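Local coordinates for protein alpha-L-rhamnosidase (PDB 6GSZ) that probably hydrolyses terminal non-reducing alpha-L-rhamnose residues from alpha-L-rhamnosides, as a calcium-binding glycoside hydrolase, at residues P523-P535 with Q551-V564. Residues are numbered along the deposited sequence; the frame is centred on the assembly and turned at random.
Sequences PTSIWGDAIVGVP and QYGGAKDWVDKGIV. With NAG (2-acetamido-2-deoxy-beta-D-glucopyranose), chain D; NAG (2-acetamido-2-deoxy-beta-D-glucopyranose), chain B; BGC (beta-D-glucopyranose), chain C; BMA (beta-D-mannopyranose), chain E.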
ATOM      1  N   PRO A 523      23.386  -2.202   8.802  1.00 14.41           N
ATOM      2  CA  PRO A 523      22.566  -3.139   8.018  1.00 13.41           C
ATOM      3  C   PRO A 523      21.906  -4.219   8.891  1.00 10.75           C
ATOM      4  O   PRO A 523      22.549  -4.793   9.774  1.00 12.43           O
ATOM      5  CB  PRO A 523      23.593  -3.785   7.082  1.00 14.82           C
ATOM      6  CG  PRO A 523      24.751  -2.797   7.031  1.00 17.32           C
ATOM      7  CD  PRO A 523      24.799  -2.195   8.402  1.00 16.12           C
ATOM      8  N   THR A 524      20.627  -4.525   8.605  1.00 10.88           N
ATOM      9  CA  THR A 524      19.884  -5.539   9.380  1.00 12.09           C
ATOM     10  C   THR A 524      19.227  -6.555   8.433  1.00 12.58           C
ATOM     11  O   THR A 524      18.789  -6.235   7.327  1.00 11.45           O
ATOM     12  CB  THR A 524      18.813  -4.909  10.277  1.00 11.89           C
ATOM     13  OG1 THR A 524      17.841  -4.172   9.516  1.00 12.43           O
ATOM     14  CG2 THR A 524      19.461  -4.026  11.314  1.00 12.18           C
ATOM     15  N   SER A 525      19.084  -7.770   8.959  1.00 10.93           N
ATOM     16  CA  SER A 525      18.321  -8.826   8.289  1.00 11.00           C
ATOM     17  C   SER A 525      16.832  -8.491   8.372  1.00 10.65           C
ATOM     18  O   SER A 525      16.425  -7.723   9.254  1.00 11.06           O
ATOM     19  CB  SER A 525      18.574 -10.155   8.938  1.00 12.25           C
ATOM     20  OG  SER A 525      17.988 -10.205  10.219  1.00 12.99           O
ATOM     21  N   ILE A 526      16.058  -8.999   7.414  1.00 10.92           N
ATOM     22  CA  ILE A 526      14.581  -8.909   7.302  1.00 10.94           C
ATOM     23  C   ILE A 526      14.175  -7.512   6.806  1.00 10.56           C
ATOM     24  O   ILE A 526      13.514  -7.408   5.805  1.00 12.13           O
ATOM     25  CB  ILE A 526      13.829  -9.326   8.580  1.00 11.23           C
ATOM     26  CG1 ILE A 526      14.337 -10.677   9.117  1.00 11.97           C
ATOM     27  CG2 ILE A 526      12.329  -9.351   8.305  1.00 13.22           C
ATOM     28  CD1 ILE A 526      13.796 -11.015  10.469  1.00 14.84           C
ATOM     29  N   TRP A 527      14.530  -6.490   7.588  1.00 10.51           N
ATOM     30  CA  TRP A 527      14.367  -5.072   7.235  1.00 10.71           C
ATOM     31  C   TRP A 527      15.229  -4.785   6.002  1.00 10.17           C
ATOM     32  O   TRP A 527      14.662  -4.502   4.951  1.00 10.24           O
ATOM     33  CB  TRP A 527      14.729  -4.223   8.464  1.00 10.96           C
ATOM     34  CG  TRP A 527      13.585  -4.099   9.426  1.00 11.09           C
ATOM     35  CD1 TRP A 527      12.811  -2.992   9.625  1.00 12.68           C
ATOM     36  CD2 TRP A 527      13.050  -5.097  10.323  1.00 11.96           C
ATOM     37  NE1 TRP A 527      11.839  -3.245  10.547  1.00 13.74           N
ATOM     38  CE2 TRP A 527      11.943  -4.537  10.979  1.00 12.69           C
ATOM     39  CE3 TRP A 527      13.378  -6.427  10.624  1.00 13.13           C
ATOM     40  CZ2 TRP A 527      11.181  -5.227  11.920  1.00 13.89           C
ATOM     41  CZ3 TRP A 527      12.612  -7.117  11.544  1.00 14.35           C
ATOM     42  CH2 TRP A 527      11.530  -6.530  12.193  1.00 13.79           C
ATOM     43  N   GLY A 528      16.542  -4.996   6.061  1.00 10.27           N
ATOM     44  CA  GLY A 528      17.338  -4.737   4.899  1.00 11.17           C
ATOM     45  C   GLY A 528      17.006  -5.678   3.742  1.00  9.73           C
ATOM     46  O   GLY A 528      17.098  -5.306   2.569  1.00 10.77           O
ATOM     47  N   ASP A 529      16.645  -6.918   4.102  1.00 10.02           N
ATOM     48  CA  ASP A 529      16.293  -7.933   3.115  1.00  9.71           C
ATOM     49  C   ASP A 529      15.047  -7.554   2.309  1.00  9.99           C
ATOM     50  O   ASP A 529      14.778  -8.212   1.304  1.00 10.37           O
ATOM     51  CB  ASP A 529      16.132  -9.309   3.741  1.00 10.24           C
ATOM     52  CG  ASP A 529      17.464  -9.886   4.218  1.00 10.78           C
ATOM     53  OD1 ASP A 529      18.393  -9.995   3.355  1.00 11.78           O
ATOM     54  OD2 ASP A 529      17.516 -10.242   5.419  1.00 11.65           O
ATOM     55  N   ALA A 530      14.280  -6.524   2.718  1.00  9.81           N
ATOM     56  CA  ALA A 530      13.148  -6.095   1.912  1.00  8.76           C
ATOM     57  C   ALA A 530      13.519  -5.763   0.466  1.00  9.10           C
ATOM     58  O   ALA A 530      12.657  -5.905  -0.439  1.00 10.17           O
ATOM     59  CB  ALA A 530      12.465  -4.909   2.536  1.00 10.60           C
ATOM     60  N   ILE A 531      14.759  -5.285   0.262  1.00  9.48           N
ATOM     61  CA  ILE A 531      15.186  -4.871  -1.082  1.00  9.65           C
ATOM     62  C   ILE A 531      15.315  -6.078  -2.043  1.00  9.93           C
ATOM     63  O   ILE A 531      15.409  -5.872  -3.264  1.00 10.07           O
ATOM     64  CB  ILE A 531      16.481  -4.032  -0.998  1.00 11.09           C
ATOM     65  CG1 ILE A 531      16.751  -3.184  -2.238  1.00 14.24           C
ATOM     66  CG2 ILE A 531      17.680  -4.891  -0.610  1.00 12.42           C
ATOM     67  CD1 ILE A 531      15.746  -2.132  -2.460  1.00 14.49           C
ATOM     68  N   VAL A 532      15.339  -7.290  -1.471  1.00  9.42           N
ATOM     69  CA  VAL A 532      15.290  -8.558  -2.240  1.00  9.33           C
ATOM     70  C   VAL A 532      13.862  -9.104  -2.223  1.00 10.21           C
ATOM     71  O   VAL A 532      13.321  -9.502  -3.247  1.00 10.87           O
ATOM     72  CB  VAL A 532      16.277  -9.606  -1.675  1.00 10.04           C
ATOM     73  CG1 VAL A 532      16.276 -10.877  -2.538  1.00 10.49           C
ATOM     74  CG2 VAL A 532      17.696  -9.070  -1.583  1.00 11.95           C
ATOM     75  N   GLY A 533      13.328  -9.236  -1.019  1.00  9.94           N
ATOM     76  CA  GLY A 533      12.067  -9.964  -0.797  1.00 10.79           C
ATOM     77  C   GLY A 533      10.853  -9.303  -1.436  1.00 10.80           C
ATOM     78  O   GLY A 533       9.916  -9.953  -1.919  1.00 12.22           O
ATOM     79  N   VAL A 534      10.766  -7.962  -1.322  1.00  9.85           N
ATOM     80  CA  VAL A 534       9.590  -7.276  -1.869  1.00  9.60           C
ATOM     81  C   VAL A 534       9.614  -7.405  -3.402  1.00  9.97           C
ATOM     82  O   VAL A 534       8.601  -7.789  -3.982  1.00 10.35           O
ATOM     83  CB  VAL A 534       9.393  -5.849  -1.339  1.00  9.83           C
ATOM     84  CG1 VAL A 534       8.168  -5.197  -1.947  1.00 11.65           C
ATOM     85  CG2 VAL A 534       9.221  -5.911   0.170  1.00  9.45           C
ATOM     86  N   PRO A 535      10.731  -7.133  -4.109  1.00  9.51           N
ATOM     87  CA  PRO A 535      10.835  -7.452  -5.544  1.00  9.64           C
ATOM     88  C   PRO A 535      10.508  -8.913  -5.898  1.00 10.60           C
ATOM     89  O   PRO A 535       9.776  -9.148  -6.887  1.00 10.82           O
ATOM     90  CB  PRO A 535      12.275  -7.071  -5.899  1.00 10.05           C
ATOM     91  CG  PRO A 535      12.557  -5.928  -4.943  1.00  9.36           C
ATOM     92  CD  PRO A 535      11.931  -6.404  -3.649  1.00  9.46           C
ATOM     93  N   GLN A 551      14.573  -3.624 -10.402  1.00  9.39           N
ATOM     94  CA  GLN A 551      14.746  -3.891  -8.971  1.00 10.26           C
ATOM     95  C   GLN A 551      15.968  -4.785  -8.679  1.00 10.44           C
ATOM     96  O   GLN A 551      16.330  -4.997  -7.513  1.00 11.69           O
ATOM     97  CB  GLN A 551      13.446  -4.436  -8.391  1.00 10.24           C
ATOM     98  CG  GLN A 551      12.360  -3.373  -8.393  1.00  9.78           C
ATOM     99  CD  GLN A 551      10.947  -3.885  -8.259  1.00 11.27           C
ATOM    100  OE1 GLN A 551      10.719  -5.055  -7.941  1.00 12.12           O
ATOM    101  NE2 GLN A 551       9.973  -3.007  -8.473  1.00 11.23           N
ATOM    102  N   TYR A 552      16.578  -5.334  -9.732  1.00 11.32           N
ATOM    103  CA  TYR A 552      17.659  -6.258  -9.563  1.00 10.80           C
ATOM    104  C   TYR A 552      18.887  -5.653  -8.902  1.00  9.70           C
ATOM    105  O   TYR A 552      19.462  -6.280  -7.979  1.00 12.13           O
ATOM    106  CB  TYR A 552      18.061  -6.891 -10.897  1.00 11.67           C
ATOM    107  CG  TYR A 552      19.089  -7.979 -10.757  1.00 11.95           C
ATOM    108  CD1 TYR A 552      18.748  -9.209 -10.226  1.00 13.03           C
ATOM    109  CD2 TYR A 552      20.410  -7.780 -11.113  1.00 13.23           C
ATOM    110  CE1 TYR A 552      19.661 -10.244 -10.143  1.00 13.22           C
ATOM    111  CE2 TYR A 552      21.351  -8.802 -11.012  1.00 15.06           C
ATOM    112  CZ  TYR A 552      20.982 -10.028 -10.498  1.00 13.89           C
ATOM    113  OH  TYR A 552      21.889 -11.057 -10.415  1.00 13.99           O
ATOM    114  N   GLY A 553      19.250  -4.435  -9.327  1.00 12.04           N
ATOM    115  CA  GLY A 553      20.491  -3.862  -8.797  1.00 11.84           C
ATOM    116  C   GLY A 553      20.441  -3.649  -7.289  1.00 11.15           C
ATOM    117  O   GLY A 553      21.404  -3.932  -6.566  1.00 12.29           O
ATOM    118  N   GLY A 554      19.275  -3.255  -6.781  1.00 10.33           N
ATOM    119  CA  GLY A 554      19.124  -3.111  -5.337  1.00 10.98           C
ATOM    120  C   GLY A 554      19.341  -4.419  -4.597  1.00 10.54           C
ATOM    121  O   GLY A 554      20.022  -4.498  -3.560  1.00 11.35           O
ATOM    122  N   ALA A 555      18.697  -5.479  -5.111  1.00 10.69           N
ATOM    123  CA  ALA A 555      18.807  -6.805  -4.507  1.00 10.59           C
ATOM    124  C   ALA A 555      20.253  -7.327  -4.533  1.00 10.07           C
ATOM    125  O   ALA A 555      20.764  -7.787  -3.522  1.00 11.60           O
ATOM    126  CB  ALA A 555      17.842  -7.751  -5.222  1.00 11.68           C
ATOM    127  N   LYS A 556      20.890  -7.219  -5.687  1.00 10.43           N
ATOM    128  CA  LYS A 556      22.236  -7.711  -5.841  1.00 11.29           C
ATOM    129  C   LYS A 556      23.240  -6.912  -4.994  1.00 11.36           C
ATOM    130  O   LYS A 556      24.099  -7.481  -4.317  1.00 12.74           O
ATOM    131  CB  LYS A 556      22.640  -7.709  -7.314  1.00 12.97           C
ATOM    132  CG  LYS A 556      24.091  -8.099  -7.568  1.00 15.07           C
ATOM    133  CD  LYS A 556      24.354  -8.444  -9.016  1.00 15.53           C
ATOM    134  CE  LYS A 556      25.822  -8.558  -9.394  1.00 18.05           C
ATOM    135  NZ  LYS A 556      26.660  -9.456  -8.566  1.00 17.07           N
ATOM    136  N   ASP A 557      23.108  -5.586  -4.963  1.00 11.36           N
ATOM    137  CA  ASP A 557      24.054  -4.776  -4.202  1.00 12.17           C
ATOM    138  C   ASP A 557      23.884  -5.030  -2.699  1.00 11.03           C
ATOM    139  O   ASP A 557      24.872  -4.992  -1.963  1.00 12.12           O
ATOM    140  CB  ASP A 557      23.878  -3.288  -4.481  1.00 12.12           C
ATOM    141  CG  ASP A 557      24.459  -2.809  -5.798  1.00 13.74           C
ATOM    142  OD1 ASP A 557      25.250  -3.560  -6.422  1.00 18.00           O
ATOM    143  OD2 ASP A 557      24.130  -1.656  -6.208  1.00 14.89           O
ATOM    144  N   TRP A 558      22.657  -5.300  -2.241  1.00 11.33           N
ATOM    145  CA  TRP A 558      22.435  -5.622  -0.853  1.00 10.74           C
ATOM    146  C   TRP A 558      23.228  -6.876  -0.442  1.00 11.56           C
ATOM    147  O   TRP A 558      23.934  -6.889   0.581  1.00 12.18           O
ATOM    148  CB  TRP A 558      20.952  -5.795  -0.581  1.00 11.11           C
ATOM    149  CG  TRP A 558      20.617  -6.398   0.738  1.00 10.05           C
ATOM    150  CD1 TRP A 558      20.051  -7.610   0.947  1.00 11.43           C
ATOM    151  CD2 TRP A 558      20.826  -5.847   2.048  1.00 11.37           C
ATOM    152  NE1 TRP A 558      19.877  -7.865   2.276  1.00 10.66           N
ATOM    153  CE2 TRP A 558      20.335  -6.778   2.987  1.00 10.92           C
ATOM    154  CE3 TRP A 558      21.353  -4.640   2.544  1.00 12.12           C
ATOM    155  CZ2 TRP A 558      20.381  -6.588   4.363  1.00 11.65           C
ATOM    156  CZ3 TRP A 558      21.406  -4.463   3.906  1.00 13.08           C
ATOM    157  CH2 TRP A 558      20.884  -5.388   4.808  1.00 12.86           C
ATOM    158  N   VAL A 559      23.065  -7.956  -1.223  1.00 12.17           N
ATOM    159  CA  VAL A 559      23.748  -9.192  -0.883  1.00 11.40           C
ATOM    160  C   VAL A 559      25.266  -8.987  -1.020  1.00 11.28           C
ATOM    161  O   VAL A 559      26.040  -9.443  -0.168  1.00 13.39           O
ATOM    162  CB  VAL A 559      23.233 -10.343  -1.735  1.00 11.99           C
ATOM    163  CG1 VAL A 559      24.018 -11.620  -1.547  1.00 12.97           C
ATOM    164  CG2 VAL A 559      21.773 -10.578  -1.407  1.00 12.48           C
ATOM    165  N   ASP A 560      25.698  -8.334  -2.101  1.00 12.29           N
ATOM    166  CA  ASP A 560      27.105  -8.254  -2.394  1.00 12.73           C
ATOM    167  C   ASP A 560      27.859  -7.323  -1.420  1.00 13.41           C
ATOM    168  O   ASP A 560      29.044  -7.584  -1.117  1.00 14.04           O
ATOM    169  CB  ASP A 560      27.342  -7.760  -3.806  1.00 13.06           C
ATOM    170  CG  ASP A 560      26.948  -8.747  -4.894  1.00 13.26           C
ATOM    171  OD1 ASP A 560      26.706  -9.968  -4.557  1.00 14.04           O
ATOM    172  OD2 ASP A 560      26.947  -8.296  -6.071  1.00 15.31           O
ATOM    173  N   LYS A 561      27.243  -6.191  -1.057  1.00 13.65           N
ATOM    174  CA  LYS A 561      27.979  -5.092  -0.425  1.00 14.89           C
ATOM    175  C   LYS A 561      27.290  -4.513   0.823  1.00 15.10           C
ATOM    176  O   LYS A 561      27.909  -3.743   1.579  1.00 19.53           O
ATOM    177  CB  LYS A 561      28.189  -3.979  -1.457  1.00 16.85           C
ATOM    178  CG  LYS A 561      29.027  -4.379  -2.658  1.00 18.09           C
ATOM    179  CD  LYS A 561      29.260  -3.262  -3.660  1.00 22.92           C
ATOM    180  CE  LYS A 561      29.947  -3.708  -4.925  1.00 28.67           C
ATOM    181  NZ  LYS A 561      30.092  -2.563  -5.864  1.00 34.87           N
ATOM    182  N   GLY A 562      25.984  -4.762   0.972  1.00 12.13           N
ATOM    183  CA  GLY A 562      25.218  -4.227   2.090  1.00 13.94           C
ATOM    184  C   GLY A 562      25.337  -5.049   3.370  1.00 13.45           C
ATOM    185  O   GLY A 562      25.646  -4.533   4.428  1.00 15.67           O
ATOM    186  N   ILE A 563      25.090  -6.358   3.262  1.00 13.40           N
ATOM    187  CA  ILE A 563      25.203  -7.246   4.403  1.00 13.17           C
ATOM    188  C   ILE A 563      26.644  -7.220   4.931  1.00 14.20           C
ATOM    189  O   ILE A 563      27.593  -7.213   4.149  1.00 15.10           O
ATOM    190  CB  ILE A 563      24.770  -8.666   4.002  1.00 13.92           C
ATOM    191  CG1 ILE A 563      23.269  -8.679   3.639  1.00 14.76           C
ATOM    192  CG2 ILE A 563      25.082  -9.666   5.100  1.00 14.99           C
ATOM    193  CD1 ILE A 563      22.752 -10.003   3.157  1.00 16.25           C
ATOM    194  N   VAL A 564      26.780  -7.160   6.270  1.00 14.71           N
ATOM    195  CA  VAL A 564      28.064  -7.138   6.951  1.00 15.62           C
ATOM    196  C   VAL A 564      28.334  -8.565   7.450  1.00 15.77           C
ATOM    197  O   VAL A 564      27.581  -9.096   8.227  1.00 15.83           O
ATOM    198  CB  VAL A 564      28.061  -6.127   8.127  1.00 20.24           C
ATOM    199  CG1 VAL A 564      29.368  -6.113   8.900  1.00 22.73           C
ATOM    200  CG2 VAL A 564      27.761  -4.754   7.631  1.00 26.19           C
TER
HETATM  201  C1  NAG D   1      28.958 -13.608  -6.159  1.00 17.06           C
HETATM  202  C2  NAG D   1      29.136 -12.299  -6.996  1.00 16.05           C
HETATM  203  C3  NAG D   1      30.173 -11.396  -6.327  1.00 16.06           C
HETATM  204  C4  NAG D   1      29.824 -11.208  -4.838  1.00 16.10           C
HETATM  205  C5  NAG D   1      29.478 -12.499  -4.139  1.00 14.34           C
HETATM  206  C6  NAG D   1      28.890 -12.293  -2.742  1.00 15.03           C
HETATM  207  C7  NAG D   1      28.631 -12.573  -9.341  1.00 20.34           C
HETATM  208  C8  NAG D   1      29.117 -12.876 -10.718  1.00 23.27           C
HETATM  209  N2  NAG D   1      29.529 -12.546  -8.361  1.00 18.79           N
HETATM  210  O3  NAG D   1      30.233 -10.139  -7.011  1.00 18.42           O
HETATM  211  O4  NAG D   1      30.957 -10.702  -4.104  1.00 16.07           O
HETATM  212  O5  NAG D   1      28.525 -13.302  -4.888  1.00 15.25           O
HETATM  213  O6  NAG D   1      27.508 -11.876  -2.794  1.00 14.69           O
HETATM  214  O7  NAG D   1      27.409 -12.422  -9.126  1.00 18.75           O
HETATM  215  C1  NAG B   2      31.059  -9.301  -3.982  1.00 15.93           C
HETATM  216  C2  NAG B   2      31.893  -9.008  -2.761  1.00 17.06           C
HETATM  217  C3  NAG B   2      32.188  -7.516  -2.675  1.00 18.59           C
HETATM  218  C4  NAG B   2      32.761  -7.010  -3.993  1.00 19.89           C
HETATM  219  C5  NAG B   2      31.858  -7.382  -5.162  1.00 19.07           C
HETATM  220  C6  NAG B   2      32.489  -7.009  -6.497  1.00 25.50           C
HETATM  221  C7  NAG B   2      31.518 -10.518  -0.871  1.00 17.07           C
HETATM  222  C8  NAG B   2      30.645 -10.793   0.313  1.00 16.87           C
HETATM  223  N2  NAG B   2      31.200  -9.435  -1.583  1.00 16.14           N
HETATM  224  O3  NAG B   2      33.111  -7.261  -1.608  1.00 22.64           O
HETATM  225  O4  NAG B   2      32.824  -5.601  -3.930  1.00 25.06           O
HETATM  226  O5  NAG B   2      31.679  -8.795  -5.151  1.00 17.96           O
HETATM  227  O6  NAG B   2      31.603  -7.467  -7.544  1.00 30.59           O
HETATM  228  O7  NAG B   2      32.436 -11.283  -1.183  1.00 18.79           O
HETATM  229  C2  BGC C 968       7.745  -1.153  13.010  0.70 21.40           C
HETATM  230  C3  BGC C 968       8.911  -2.084  13.191  0.70 25.42           C
HETATM  231  C4  BGC C 968      10.163  -1.511  13.818  0.70 26.12           C
HETATM  232  C5  BGC C 968       9.698  -0.822  15.007  0.70 22.33           C
HETATM  233  C6  BGC C 968      10.954  -0.291  15.668  0.70 25.89           C
HETATM  234  C1  BGC C 968       7.499  -0.382  14.295  0.70 26.18           C
HETATM  235  O1  BGC C 968       6.320   0.384  14.140  0.70 14.80           O
HETATM  236  O2  BGC C 968       6.538  -1.878  12.977  0.70 29.23           O
HETATM  237  O3  BGC C 968       9.338  -2.409  11.978  0.70 14.73           O
HETATM  238  O4  BGC C 968      11.232  -2.436  14.127  0.70 25.27           O
HETATM  239  O5  BGC C 968       8.697   0.223  14.782  0.70 37.28           O
HETATM  240  O6  BGC C 968      10.563   0.529  16.774  0.70 26.27           O
HETATM  241  C1  BMA E   3      34.129  -5.031  -4.097  1.00 26.68           C
HETATM  242  C2  BMA E   3      34.035  -3.603  -4.616  1.00 30.22           C
HETATM  243  C3  BMA E   3      35.452  -3.001  -4.678  1.00 33.35           C
HETATM  244  C4  BMA E   3      36.132  -3.116  -3.315  1.00 36.75           C
HETATM  245  C5  BMA E   3      36.048  -4.516  -2.720  1.00 36.46           C
HETATM  246  C6  BMA E   3      36.408  -4.497  -1.239  1.00 40.88           C
HETATM  247  O2  BMA E   3      33.218  -2.888  -3.710  1.00 32.77           O
HETATM  248  O3  BMA E   3      35.399  -1.613  -4.998  1.00 37.96           O
HETATM  249  O4  BMA E   3      37.503  -2.783  -3.486  1.00 41.56           O
HETATM  250  O5  BMA E   3      34.727  -5.063  -2.839  1.00 29.64           O
HETATM  251  O6  BMA E   3      36.346  -5.849  -0.788  1.00 49.06           O
HETATM  252  O   HOH W   1      15.365  -3.777  -5.286  1.00 11.66           O
HETATM  253  O   HOH W   2       9.967  -7.433  -9.121  1.00 12.58           O
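A chi1 of 168° carries the Trp558 indole off helix 551-562, with CG trans to N, to the type I turn Trp527-Ala530 that leads into helix 530-535, where chi1 of -69° puts Asp529 CG beside its backbone N and brings the carboxylate to the indole edge. Trp558 NE1 donates to Asp529 OD1 at 2.8 Å, nearly straight and in the ring plane, but meets the oxygen from above the carboxylate plane. Ser609 also hydrogen-bonds OD1, while Ile526 N holds OD2 at 2.8 Å, so the carboxylate is gripped at both oxygens. Gly528 lies over one indole face, its CA 3.9 Å from the six-membered ring centroid in a CH-pi contact; Ile563 CG1 sits over the rim of the opposite face. Ile531 CG2 presses on Trp558 CB at 3.4 Å, and Val532 CG2 packs against Ala555 CB at 3.9 Å. Farther along, one water bridges Ile531 O and Gln551 O, and another joins Pro535 O to Gln551 OE1. Trp527 NE1 hydrogen-bonds the bound glucose. The segment axes of these consecutive helices of the six-hairpin glycosidase domain approach to 8.1 Å, their directions 141° apart; helix 488-503 touches Ile531 and Trp558, helix 598-619 Asp529 and Ile563, helix 471-484 Asp529.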